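Local coordinates for protein response regulator aspartate phosphatase I (PDB 4I1A) that dephosphorylates the sporulation phosphotransferase Spo0F and activates gene expression, excision and transfer of the mobile element ICEBs1, at residues Tyr240-Leu251 with Thr265-Gln276. Sequence-based numbering, arbitrary orientation.
Sequences YKKASQHLILAL and TLFTLTYVEAKQ
Ser244 OG donates a hydrogen bond to Glu273 OE2 at 2.7 Å. The hydroxyl meets the anti side of the carboxylate, 22° out of its plane. The Glu273 CB bond points away from helix 240-251, and the bend at chi2 (-64°) brings the carboxylate back to the serine. Its other oxygen, OE1, accepts from Asn278, so both oxygens are held. Beside this bond, Val272 fits as a knob among Tyr240, Ala243, Ser244 and Leu247. Leu247 and Leu269 interlock in the same way, each in a hole of the other helix. Further along, the Leu251 side chain crosses that of Leu266 at about a right angle, with CD1 3.6 Å from Leu266 CG, and Leu251 CD2 meets Leu269 CD2. At the other end, Lys275 CB lies over one face of the Tyr240 ring, 4.3 Å from its centroid, in a CH-pi contact. A water joins Tyr240 OH to Lys275 NZ, which also forms a salt bridge with Asp235. The Gln276 side chain runs past Tyr240 in the opposite direction, its CD 3.4 Å from Tyr240 CB. The two segments lie on consecutive helices and run nearly antiparallel, at 153°, as in stacked tetratricopeptide repeats. Helix 220-236 touches Tyr240, Thr265 and Val272, while Tyr285 of helix 279-295 packs on Leu266 and Leu269.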
ATOM      1  N   TYR A 240       2.860  17.611   4.095  1.00 72.98           N
ATOM      2  CA  TYR A 240       1.684  17.587   3.245  1.00 64.50           C
ATOM      3  C   TYR A 240       1.848  18.343   1.926  1.00 62.22           C
ATOM      4  O   TYR A 240       1.225  17.982   0.927  1.00 60.19           O
ATOM      5  CB  TYR A 240       0.494  18.132   4.028  1.00 63.61           C
ATOM      6  CG  TYR A 240       0.191  17.350   5.289  1.00 62.97           C
ATOM      7  CD1 TYR A 240       0.179  15.959   5.284  1.00 54.11           C
ATOM      8  CD2 TYR A 240      -0.080  18.004   6.490  1.00 63.14           C
ATOM      9  CE1 TYR A 240      -0.096  15.239   6.441  1.00 57.71           C
ATOM     10  CE2 TYR A 240      -0.355  17.295   7.653  1.00 57.11           C
ATOM     11  CZ  TYR A 240      -0.361  15.913   7.625  1.00 63.41           C
ATOM     12  OH  TYR A 240      -0.641  15.206   8.775  1.00 62.05           O
ATOM     13  N   LYS A 241       2.672  19.387   1.913  1.00 67.48           N
ATOM     14  CA  LYS A 241       2.892  20.143   0.677  1.00 69.73           C
ATOM     15  C   LYS A 241       3.557  19.266  -0.372  1.00 72.23           C
ATOM     16  O   LYS A 241       3.090  19.181  -1.508  1.00 73.56           O
ATOM     17  CB  LYS A 241       3.727  21.403   0.919  1.00 72.91           C
ATOM     18  CG  LYS A 241       2.918  22.591   1.409  1.00 86.91           C
ATOM     19  CD  LYS A 241       3.793  23.830   1.535  1.00 99.84           C
ATOM     20  CE  LYS A 241       2.967  25.105   1.475  1.00106.57           C
ATOM     21  NZ  LYS A 241       3.830  26.329   1.449  1.00112.89           N
ATOM     22  N   LYS A 242       4.639  18.601   0.016  1.00 74.94           N
ATOM     23  CA  LYS A 242       5.315  17.693  -0.900  1.00 77.19           C
ATOM     24  C   LYS A 242       4.426  16.499  -1.250  1.00 70.53           C
ATOM     25  O   LYS A 242       4.400  16.064  -2.401  1.00 72.95           O
ATOM     26  CB  LYS A 242       6.680  17.253  -0.351  1.00 74.93           C
ATOM     27  CG  LYS A 242       7.750  18.335  -0.503  1.00 82.87           C
ATOM     28  CD  LYS A 242       9.164  17.841  -0.213  1.00 85.09           C
ATOM     29  CE  LYS A 242       9.530  18.037   1.251  1.00 96.08           C
ATOM     30  NZ  LYS A 242      11.005  17.913   1.484  1.00104.11           N
ATOM     31  N   ALA A 243       3.688  15.994  -0.263  1.00 61.38           N
ATOM     32  CA  ALA A 243       2.752  14.892  -0.488  1.00 59.33           C
ATOM     33  C   ALA A 243       1.807  15.227  -1.630  1.00 62.86           C
ATOM     34  O   ALA A 243       1.647  14.451  -2.566  1.00 67.15           O
ATOM     35  CB  ALA A 243       1.962  14.570   0.793  1.00 55.43           C
ATOM     36  N   SER A 244       1.219  16.413  -1.569  1.00 63.76           N
ATOM     37  CA  SER A 244       0.295  16.850  -2.603  1.00 61.44           C
ATOM     38  C   SER A 244       0.922  17.012  -3.993  1.00 58.50           C
ATOM     39  O   SER A 244       0.304  16.651  -4.995  1.00 62.55           O
ATOM     40  CB  SER A 244      -0.407  18.137  -2.175  1.00 62.35           C
ATOM     41  OG  SER A 244      -1.409  17.847  -1.222  1.00 64.59           O
ATOM     42  N   GLN A 245       2.131  17.560  -4.059  1.00 60.33           N
ATOM     43  CA  GLN A 245       2.771  17.782  -5.355  1.00 70.14           C
ATOM     44  C   GLN A 245       3.091  16.453  -6.040  1.00 68.13           C
ATOM     45  O   GLN A 245       2.920  16.318  -7.252  1.00 69.26           O
ATOM     46  CB  GLN A 245       4.018  18.665  -5.234  1.00 77.74           C
ATOM     47  CG  GLN A 245       4.709  18.966  -6.574  1.00 99.68           C
ATOM     48  CD  GLN A 245       3.802  19.651  -7.607  1.00109.59           C
ATOM     49  OE1 GLN A 245       3.150  20.659  -7.318  1.00118.01           O
ATOM     50  NE2 GLN A 245       3.770  19.102  -8.819  1.00102.62           N
ATOM     51  N   HIS A 246       3.517  15.461  -5.263  1.00 63.10           N
ATOM     52  CA  HIS A 246       3.751  14.135  -5.826  1.00 65.01           C
ATOM     53  C   HIS A 246       2.447  13.424  -6.199  1.00 64.36           C
ATOM     54  O   HIS A 246       2.392  12.679  -7.180  1.00 66.10           O
ATOM     55  CB  HIS A 246       4.593  13.277  -4.881  1.00 58.71           C
ATOM     56  CG  HIS A 246       6.055  13.589  -4.929  1.00 67.54           C
ATOM     57  ND1 HIS A 246       6.893  13.065  -5.895  1.00 66.32           N
ATOM     58  CD2 HIS A 246       6.833  14.372  -4.146  1.00 72.20           C
ATOM     59  CE1 HIS A 246       8.120  13.513  -5.699  1.00 69.38           C
ATOM     60  NE2 HIS A 246       8.113  14.310  -4.644  1.00 71.53           N
ATOM     61  N   LEU A 247       1.398  13.670  -5.422  1.00 58.65           N
ATOM     62  CA  LEU A 247       0.108  13.020  -5.642  1.00 58.34           C
ATOM     63  C   LEU A 247      -0.623  13.515  -6.892  1.00 58.30           C
ATOM     64  O   LEU A 247      -1.267  12.720  -7.573  1.00 58.89           O
ATOM     65  CB  LEU A 247      -0.789  13.136  -4.401  1.00 56.13           C
ATOM     66  CG  LEU A 247      -0.406  12.238  -3.209  1.00 49.58           C
ATOM     67  CD1 LEU A 247      -1.058  12.744  -1.928  1.00 45.01           C
ATOM     68  CD2 LEU A 247      -0.780  10.779  -3.453  1.00 48.26           C
ATOM     69  N   ILE A 248      -0.530  14.809  -7.198  1.00 56.49           N
ATOM     70  CA  ILE A 248      -1.151  15.312  -8.417  1.00 60.28           C
ATOM     71  C   ILE A 248      -0.386  14.866  -9.660  1.00 66.77           C
ATOM     72  O   ILE A 248      -0.976  14.702 -10.723  1.00 70.72           O
ATOM     73  CB  ILE A 248      -1.313  16.857  -8.450  1.00 76.36           C
ATOM     74  CG1 ILE A 248       0.042  17.559  -8.398  1.00 83.29           C
ATOM     75  CG2 ILE A 248      -2.217  17.329  -7.331  1.00 72.73           C
ATOM     76  CD1 ILE A 248       0.029  18.917  -9.069  1.00 85.61           C
ATOM     77  N   LEU A 249       0.926  14.683  -9.530  1.00 66.59           N
ATOM     78  CA  LEU A 249       1.729  14.187 -10.639  1.00 63.08           C
ATOM     79  C   LEU A 249       1.290  12.765 -10.958  1.00 65.24           C
ATOM     80  O   LEU A 249       1.177  12.382 -12.125  1.00 66.88           O
ATOM     81  CB  LEU A 249       3.221  14.228 -10.303  1.00 61.94           C
ATOM     82  CG  LEU A 249       3.877  15.613 -10.301  1.00 68.51           C
ATOM     83  CD1 LEU A 249       5.388  15.535 -10.037  1.00 66.06           C
ATOM     84  CD2 LEU A 249       3.601  16.348 -11.609  1.00 66.36           C
ATOM     85  N   ALA A 250       1.021  11.996  -9.907  1.00 61.11           N
ATOM     86  CA  ALA A 250       0.494  10.648 -10.062  1.00 63.09           C
ATOM     87  C   ALA A 250      -0.888  10.710 -10.688  1.00 66.36           C
ATOM     88  O   ALA A 250      -1.215   9.945 -11.594  1.00 71.56           O
ATOM     89  CB  ALA A 250       0.429   9.948  -8.717  1.00 56.41           C
ATOM     90  N   LEU A 251      -1.687  11.646 -10.193  1.00 67.63           N
ATOM     91  CA  LEU A 251      -3.054  11.848 -10.642  1.00 64.92           C
ATOM     92  C   LEU A 251      -3.141  12.137 -12.137  1.00 65.26           C
ATOM     93  O   LEU A 251      -4.028  11.619 -12.809  1.00 63.90           O
ATOM     94  CB  LEU A 251      -3.679  13.001  -9.852  1.00 75.26           C
ATOM     95  CG  LEU A 251      -5.195  13.172  -9.919  1.00 79.28           C
ATOM     96  CD1 LEU A 251      -5.857  11.912  -9.400  1.00 74.77           C
ATOM     97  CD2 LEU A 251      -5.645  14.407  -9.123  1.00 72.00           C
ATOM     98  N   THR A 265      -5.348   7.398  -4.977  1.00 48.75           N
ATOM     99  CA  THR A 265      -4.630   8.655  -5.121  1.00 54.27           C
ATOM    100  C   THR A 265      -5.533   9.865  -4.816  1.00 59.48           C
ATOM    101  O   THR A 265      -5.103  10.816  -4.166  1.00 56.82           O
ATOM    102  CB  THR A 265      -4.076   8.771  -6.562  1.00 52.55           C
ATOM    103  OG1 THR A 265      -3.261   7.631  -6.840  1.00 55.03           O
ATOM    104  CG2 THR A 265      -3.264  10.050  -6.775  1.00 45.49           C
ATOM    105  N   LEU A 266      -6.776   9.841  -5.296  1.00 52.19           N
ATOM    106  CA  LEU A 266      -7.702  10.943  -5.015  1.00 53.10           C
ATOM    107  C   LEU A 266      -8.083  10.933  -3.546  1.00 44.99           C
ATOM    108  O   LEU A 266      -8.277  11.980  -2.922  1.00 47.18           O
ATOM    109  CB  LEU A 266      -8.962  10.862  -5.890  1.00 51.96           C
ATOM    110  CG  LEU A 266      -8.772  11.330  -7.334  1.00 55.86           C
ATOM    111  CD1 LEU A 266      -9.844  10.727  -8.238  1.00 58.35           C
ATOM    112  CD2 LEU A 266      -8.766  12.871  -7.412  1.00 50.71           C
ATOM    113  N   PHE A 267      -8.182   9.740  -2.988  1.00 45.91           N
ATOM    114  CA  PHE A 267      -8.525   9.627  -1.588  1.00 46.88           C
ATOM    115  C   PHE A 267      -7.436  10.264  -0.732  1.00 50.62           C
ATOM    116  O   PHE A 267      -7.715  11.128   0.114  1.00 53.00           O
ATOM    117  CB  PHE A 267      -8.754   8.165  -1.194  1.00 43.52           C
ATOM    118  CG  PHE A 267      -8.963   7.979   0.279  1.00 49.16           C
ATOM    119  CD1 PHE A 267     -10.231   8.115   0.828  1.00 40.81           C
ATOM    120  CD2 PHE A 267      -7.886   7.717   1.128  1.00 48.75           C
ATOM    121  CE1 PHE A 267     -10.433   7.971   2.192  1.00 42.13           C
ATOM    122  CE2 PHE A 267      -8.079   7.577   2.497  1.00 48.95           C
ATOM    123  CZ  PHE A 267      -9.356   7.701   3.029  1.00 53.98           C
ATOM    124  N   THR A 268      -6.200   9.834  -0.968  1.00 50.82           N
ATOM    125  CA  THR A 268      -5.036  10.322  -0.226  1.00 53.47           C
ATOM    126  C   THR A 268      -4.873  11.830  -0.404  1.00 51.98           C
ATOM    127  O   THR A 268      -4.580  12.554   0.549  1.00 54.68           O
ATOM    128  CB  THR A 268      -3.748   9.582  -0.676  1.00 52.07           C
ATOM    129  OG1 THR A 268      -4.010   8.173  -0.713  1.00 51.18           O
ATOM    130  CG2 THR A 268      -2.563   9.857   0.281  1.00 40.03           C
ATOM    131  N   LEU A 269      -5.085  12.298  -1.629  1.00 54.56           N
ATOM    132  CA  LEU A 269      -5.030  13.722  -1.929  1.00 55.55           C
ATOM    133  C   LEU A 269      -6.082  14.482  -1.119  1.00 55.14           C
ATOM    134  O   LEU A 269      -5.780  15.506  -0.502  1.00 62.07           O
ATOM    135  CB  LEU A 269      -5.237  13.942  -3.430  1.00 59.68           C
ATOM    136  CG  LEU A 269      -4.953  15.318  -4.037  1.00 60.57           C
ATOM    137  CD1 LEU A 269      -3.640  15.898  -3.537  1.00 55.93           C
ATOM    138  CD2 LEU A 269      -4.930  15.211  -5.551  1.00 62.63           C
ATOM    139  N   THR A 270      -7.309  13.966  -1.108  1.00 48.13           N
ATOM    140  CA  THR A 270      -8.397  14.592  -0.370  1.00 45.34           C
ATOM    141  C   THR A 270      -8.032  14.710   1.099  1.00 47.28           C
ATOM    142  O   THR A 270      -8.184  15.770   1.724  1.00 47.18           O
ATOM    143  CB  THR A 270      -9.702  13.761  -0.458  1.00 47.63           C
ATOM    144  OG1 THR A 270     -10.079  13.581  -1.828  1.00 47.29           O
ATOM    145  CG2 THR A 270     -10.833  14.449   0.300  1.00 44.23           C
ATOM    146  N   TYR A 271      -7.560  13.602   1.654  1.00 45.80           N
ATOM    147  CA  TYR A 271      -7.238  13.558   3.070  1.00 52.23           C
ATOM    148  C   TYR A 271      -6.105  14.531   3.418  1.00 50.73           C
ATOM    149  O   TYR A 271      -6.207  15.292   4.386  1.00 50.73           O
ATOM    150  CB  TYR A 271      -6.884  12.129   3.481  1.00 49.01           C
ATOM    151  CG  TYR A 271      -7.046  11.870   4.953  1.00 53.65           C
ATOM    152  CD1 TYR A 271      -7.530  12.859   5.808  1.00 52.89           C
ATOM    153  CD2 TYR A 271      -6.716  10.637   5.493  1.00 57.00           C
ATOM    154  CE1 TYR A 271      -7.675  12.617   7.164  1.00 55.81           C
ATOM    155  CE2 TYR A 271      -6.857  10.385   6.833  1.00 63.11           C
ATOM    156  CZ  TYR A 271      -7.336  11.374   7.666  1.00 63.27           C
ATOM    157  OH  TYR A 271      -7.465  11.102   9.001  1.00 76.86           O
ATOM    158  N   VAL A 272      -5.039  14.504   2.618  1.00 49.31           N
ATOM    159  CA  VAL A 272      -3.902  15.398   2.809  1.00 58.05           C
ATOM    160  C   VAL A 272      -4.324  16.874   2.862  1.00 55.08           C
ATOM    161  O   VAL A 272      -3.867  17.637   3.720  1.00 61.22           O
ATOM    162  CB  VAL A 272      -2.822  15.166   1.720  1.00 55.78           C
ATOM    163  CG1 VAL A 272      -1.911  16.372   1.568  1.00 51.24           C
ATOM    164  CG2 VAL A 272      -2.024  13.923   2.044  1.00 54.07           C
ATOM    165  N   GLU A 273      -5.210  17.267   1.958  1.00 47.14           N
ATOM    166  CA  GLU A 273      -5.659  18.656   1.891  1.00 47.66           C
ATOM    167  C   GLU A 273      -6.548  19.024   3.075  1.00 49.26           C
ATOM    168  O   GLU A 273      -6.499  20.149   3.579  1.00 54.30           O
ATOM    169  CB  GLU A 273      -6.384  18.921   0.569  1.00 50.85           C
ATOM    170  CG  GLU A 273      -5.468  18.897  -0.657  1.00 52.82           C
ATOM    171  CD  GLU A 273      -4.436  20.013  -0.628  1.00 58.22           C
ATOM    172  OE1 GLU A 273      -4.772  21.113  -0.149  1.00 63.65           O
ATOM    173  OE2 GLU A 273      -3.286  19.803  -1.079  1.00 61.35           O
ATOM    174  N   ALA A 274      -7.369  18.071   3.503  1.00 46.77           N
ATOM    175  CA  ALA A 274      -8.203  18.240   4.685  1.00 49.02           C
ATOM    176  C   ALA A 274      -7.346  18.438   5.944  1.00 54.42           C
ATOM    177  O   ALA A 274      -7.656  19.278   6.793  1.00 58.76           O
ATOM    178  CB  ALA A 274      -9.119  17.041   4.849  1.00 50.85           C
ATOM    179  N   LYS A 275      -6.267  17.666   6.059  1.00 50.79           N
ATOM    180  CA  LYS A 275      -5.364  17.793   7.201  1.00 53.15           C
ATOM    181  C   LYS A 275      -4.677  19.159   7.257  1.00 60.97           C
ATOM    182  O   LYS A 275      -4.215  19.572   8.315  1.00 67.03           O
ATOM    183  CB  LYS A 275      -4.303  16.692   7.195  1.00 59.16           C
ATOM    184  CG  LYS A 275      -4.813  15.280   7.430  1.00 59.03           C
ATOM    185  CD  LYS A 275      -3.652  14.305   7.323  1.00 61.78           C
ATOM    186  CE  LYS A 275      -4.117  12.896   7.062  1.00 67.76           C
ATOM    187  NZ  LYS A 275      -2.969  11.951   7.141  1.00 73.60           N
ATOM    188  N   GLN A 276      -4.594  19.858   6.127  1.00 61.29           N
ATOM    189  CA  GLN A 276      -4.042  21.216   6.131  1.00 60.57           C
ATOM    190  C   GLN A 276      -5.153  22.241   6.279  1.00 62.34           C
ATOM    191  O   GLN A 276      -4.912  23.443   6.176  1.00 68.48           O
ATOM    192  CB  GLN A 276      -3.257  21.514   4.854  1.00 60.15           C
ATOM    193  CG  GLN A 276      -2.124  20.557   4.575  1.00 63.03           C
ATOM    194  CD  GLN A 276      -1.355  20.936   3.326  1.00 75.31           C
ATOM    195  OE1 GLN A 276      -0.506  21.827   3.356  1.00 84.94           O
ATOM    196  NE2 GLN A 276      -1.651  20.267   2.217  1.00 77.81           N
TER
HETATM  197  O   HOH W   1      -0.339  12.524   8.589  1.00 60.72           O